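Local atomic coordinates of hypothetical protein (Pseudomonas aeruginosa, PDB entry 2H9F), a protein that probably isomerises methylaconitate, as a member of the PrpF family of methylaconitate isomerases. Residues V348-G351 / T356-V359. Residues are numbered along the deposited sequence; the frame is centred on the assembly and turned at random.
With SO4 (sulfate ion), chain G.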
ATOM      1  N   VAL A 348     -25.126 -21.982   9.108  1.00 37.00           N
ATOM      2  CA  VAL A 348     -24.255 -22.854   9.874  1.00 37.89           C
ATOM      3  C   VAL A 348     -22.972 -22.137  10.246  1.00 35.88           C
ATOM      4  O   VAL A 348     -22.476 -21.319   9.480  1.00 33.68           O
ATOM      5  CB  VAL A 348     -23.855 -24.135   9.070  1.00 37.07           C
ATOM      6  CG1 VAL A 348     -25.073 -25.116   8.912  1.00 34.93           C
ATOM      7  CG2 VAL A 348     -23.225 -23.757   7.783  1.00 37.79           C
ATOM      8  N   ARG A 349     -22.441 -22.453  11.432  1.00 37.08           N
ATOM      9  CA  ARG A 349     -21.097 -22.044  11.832  1.00 33.73           C
ATOM     10  C   ARG A 349     -20.167 -23.260  11.735  1.00 35.77           C
ATOM     11  O   ARG A 349     -20.335 -24.240  12.455  1.00 36.87           O
ATOM     12  CB  ARG A 349     -21.104 -21.491  13.260  1.00 37.23           C
ATOM     13  CG  ARG A 349     -19.747 -20.978  13.709  1.00 36.60           C
ATOM     14  CD  ARG A 349     -19.795 -20.364  15.083  1.00 36.37           C
ATOM     15  NE  ARG A 349     -20.520 -19.105  15.067  1.00 39.54           N
ATOM     16  CZ  ARG A 349     -20.012 -17.946  14.622  1.00 46.06           C
ATOM     17  NH1 ARG A 349     -18.766 -17.873  14.146  1.00 43.34           N
ATOM     18  NH2 ARG A 349     -20.772 -16.851  14.625  1.00 44.49           N
ATOM     19  N   PHE A 350     -19.185 -23.197  10.848  1.00 37.53           N
ATOM     20  CA  PHE A 350     -18.196 -24.271  10.699  1.00 37.73           C
ATOM     21  C   PHE A 350     -16.829 -23.905  11.294  1.00 37.41           C
ATOM     22  O   PHE A 350     -16.441 -22.717  11.378  1.00 35.00           O
ATOM     23  CB  PHE A 350     -18.058 -24.736   9.239  1.00 36.95           C
ATOM     24  CG  PHE A 350     -17.510 -23.715   8.310  1.00 39.72           C
ATOM     25  CD1 PHE A 350     -18.354 -22.838   7.634  1.00 37.97           C
ATOM     26  CD2 PHE A 350     -16.152 -23.676   8.033  1.00 42.04           C
ATOM     27  CE1 PHE A 350     -17.853 -21.880   6.750  1.00 37.20           C
ATOM     28  CE2 PHE A 350     -15.636 -22.735   7.136  1.00 33.01           C
ATOM     29  CZ  PHE A 350     -16.507 -21.831   6.489  1.00 39.89           C
ATOM     30  N   GLY A 351     -16.137 -24.951  11.737  1.00 36.27           N
ATOM     31  CA  GLY A 351     -14.830 -24.831  12.339  1.00 37.57           C
ATOM     32  C   GLY A 351     -13.828 -25.099  11.249  1.00 36.71           C
ATOM     33  O   GLY A 351     -13.877 -26.150  10.648  1.00 36.17           O
ATOM     34  N   THR A 356     -13.618 -20.063  13.236  1.00 38.99           N
ATOM     35  CA  THR A 356     -14.962 -20.474  12.855  1.00 36.91           C
ATOM     36  C   THR A 356     -15.540 -19.392  11.958  1.00 35.56           C
ATOM     37  O   THR A 356     -15.103 -18.247  11.986  1.00 33.62           O
ATOM     38  CB  THR A 356     -15.899 -20.708  14.084  1.00 36.53           C
ATOM     39  OG1 THR A 356     -16.306 -19.447  14.635  1.00 41.10           O
ATOM     40  CG2 THR A 356     -15.199 -21.513  15.258  1.00 35.78           C
ATOM     41  N   LEU A 357     -16.511 -19.774  11.136  1.00 36.83           N
ATOM     42  CA  LEU A 357     -17.157 -18.869  10.200  1.00 37.36           C
ATOM     43  C   LEU A 357     -18.660 -19.227  10.085  1.00 38.97           C
ATOM     44  O   LEU A 357     -19.005 -20.393   9.913  1.00 38.61           O
ATOM     45  CB  LEU A 357     -16.495 -19.042   8.845  1.00 39.72           C
ATOM     46  CG  LEU A 357     -16.481 -17.964   7.801  1.00 37.57           C
ATOM     47  CD1 LEU A 357     -16.107 -16.656   8.340  1.00 32.95           C
ATOM     48  CD2 LEU A 357     -15.514 -18.390   6.686  1.00 38.94           C
ATOM     49  N   ARG A 358     -19.533 -18.228  10.194  1.00 38.47           N
ATOM     50  CA  ARG A 358     -20.960 -18.396  10.020  1.00 40.28           C
ATOM     51  C   ARG A 358     -21.396 -17.984   8.622  1.00 38.50           C
ATOM     52  O   ARG A 358     -21.231 -16.818   8.184  1.00 40.14           O
ATOM     53  CB  ARG A 358     -21.715 -17.557  11.026  1.00 39.91           C
ATOM     54  CG  ARG A 358     -23.197 -17.860  11.131  1.00 48.04           C
ATOM     55  CD  ARG A 358     -23.918 -16.753  11.898  1.00 52.25           C
ATOM     56  NE  ARG A 358     -25.387 -16.839  11.832  1.00 62.07           N
ATOM     57  CZ  ARG A 358     -26.169 -16.284  10.887  1.00 64.28           C
ATOM     58  NH1 ARG A 358     -25.682 -15.573   9.857  1.00 58.10           N
ATOM     59  NH2 ARG A 358     -27.486 -16.460  10.987  1.00 64.75           N
ATOM     60  N   VAL A 359     -21.946 -18.945   7.907  1.00 37.47           N
ATOM     61  CA  VAL A 359     -22.453 -18.703   6.574  1.00 34.64           C
ATOM     62  C   VAL A 359     -23.886 -19.226   6.465  1.00 36.77           C
ATOM     63  O   VAL A 359     -24.345 -19.970   7.324  1.00 39.98           O
ATOM     64  CB  VAL A 359     -21.566 -19.351   5.499  1.00 35.40           C
ATOM     65  CG1 VAL A 359     -20.186 -18.699   5.480  1.00 32.50           C
ATOM     66  CG2 VAL A 359     -21.500 -20.877   5.651  1.00 34.03           C
TER
HETATM   67  S   SO4 G 401     -23.866 -18.651  16.162  1.00121.58           S
HETATM   68  O1  SO4 G 401     -23.606 -19.902  15.435  1.00121.26           O
HETATM   69  O2  SO4 G 401     -24.394 -17.616  15.260  1.00120.19           O
HETATM   70  O3  SO4 G 401     -24.846 -18.935  17.209  1.00122.57           O
HETATM   71  O4  SO4 G 401     -22.655 -18.170  16.826  1.00119.46           O
HETATM   72  O   HOH W   1     -17.140 -15.632  12.573  1.00 42.79           O
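Arg349 reaches across the hairpin of strands 347-352 and 355-366 to Thr356, its NH1 donating to OG1 of that threonine at 3.0 Å. The bond is bent (143° at the hydrogen), with OG1, which also hydrogen-bonds a glycerol, tilted 18° out of the guanidinium plane. The arginine leaves its strand with CG anti to the backbone N (chi1 -177°) and bends at chi3, which lays the guanidinium over the neighbouring strand. There CB of Arg358 sits against one face, displaced toward the rim, 3.8 Å from NH2 of Arg349. The sulfate lies at the edge, its sulfur in the guanidinium plane and O4 and O1 on opposite sides of it: NE of Arg349 gives a hydrogen bond to O4 (2.9 Å), and weak ones run from NE to O1 and from NH2 to O4. NH1 donates also to an in-plane water. Arg358, extended from CG to NE, crosses the Arg349 side chain at about a right angle, its CD 3.5 Å from sulfate O2.

The opposite face of the hairpin is apolar. Phe350 and Leu357 point the same way side by side; CB of Leu357 makes a CH-pi contact over the Phe350 ring, 4.0 Å from its centroid, and CD2 of Leu357 touches CZ of Phe350 at 3.6 Å. CG2 of Val359 meets the ring at its edge, and CG2 of Val348 adjoins that same methyl. Leu303, Val305 and Ile325 also pack on Phe350.

The hydrogen-bonded pairs Val348-Val359 and Phe350-Leu357 hold the register; Arg349-Arg358 and Gly351-Thr356 are non-hydrogen-bonded. One side thus packs Val348, Phe350 and Val359 inward, Leu357 at the border, whereas the other turns Arg349 to a sulfate, probably from the crystallisation liquor, whose charge would ease the proximity of Arg358.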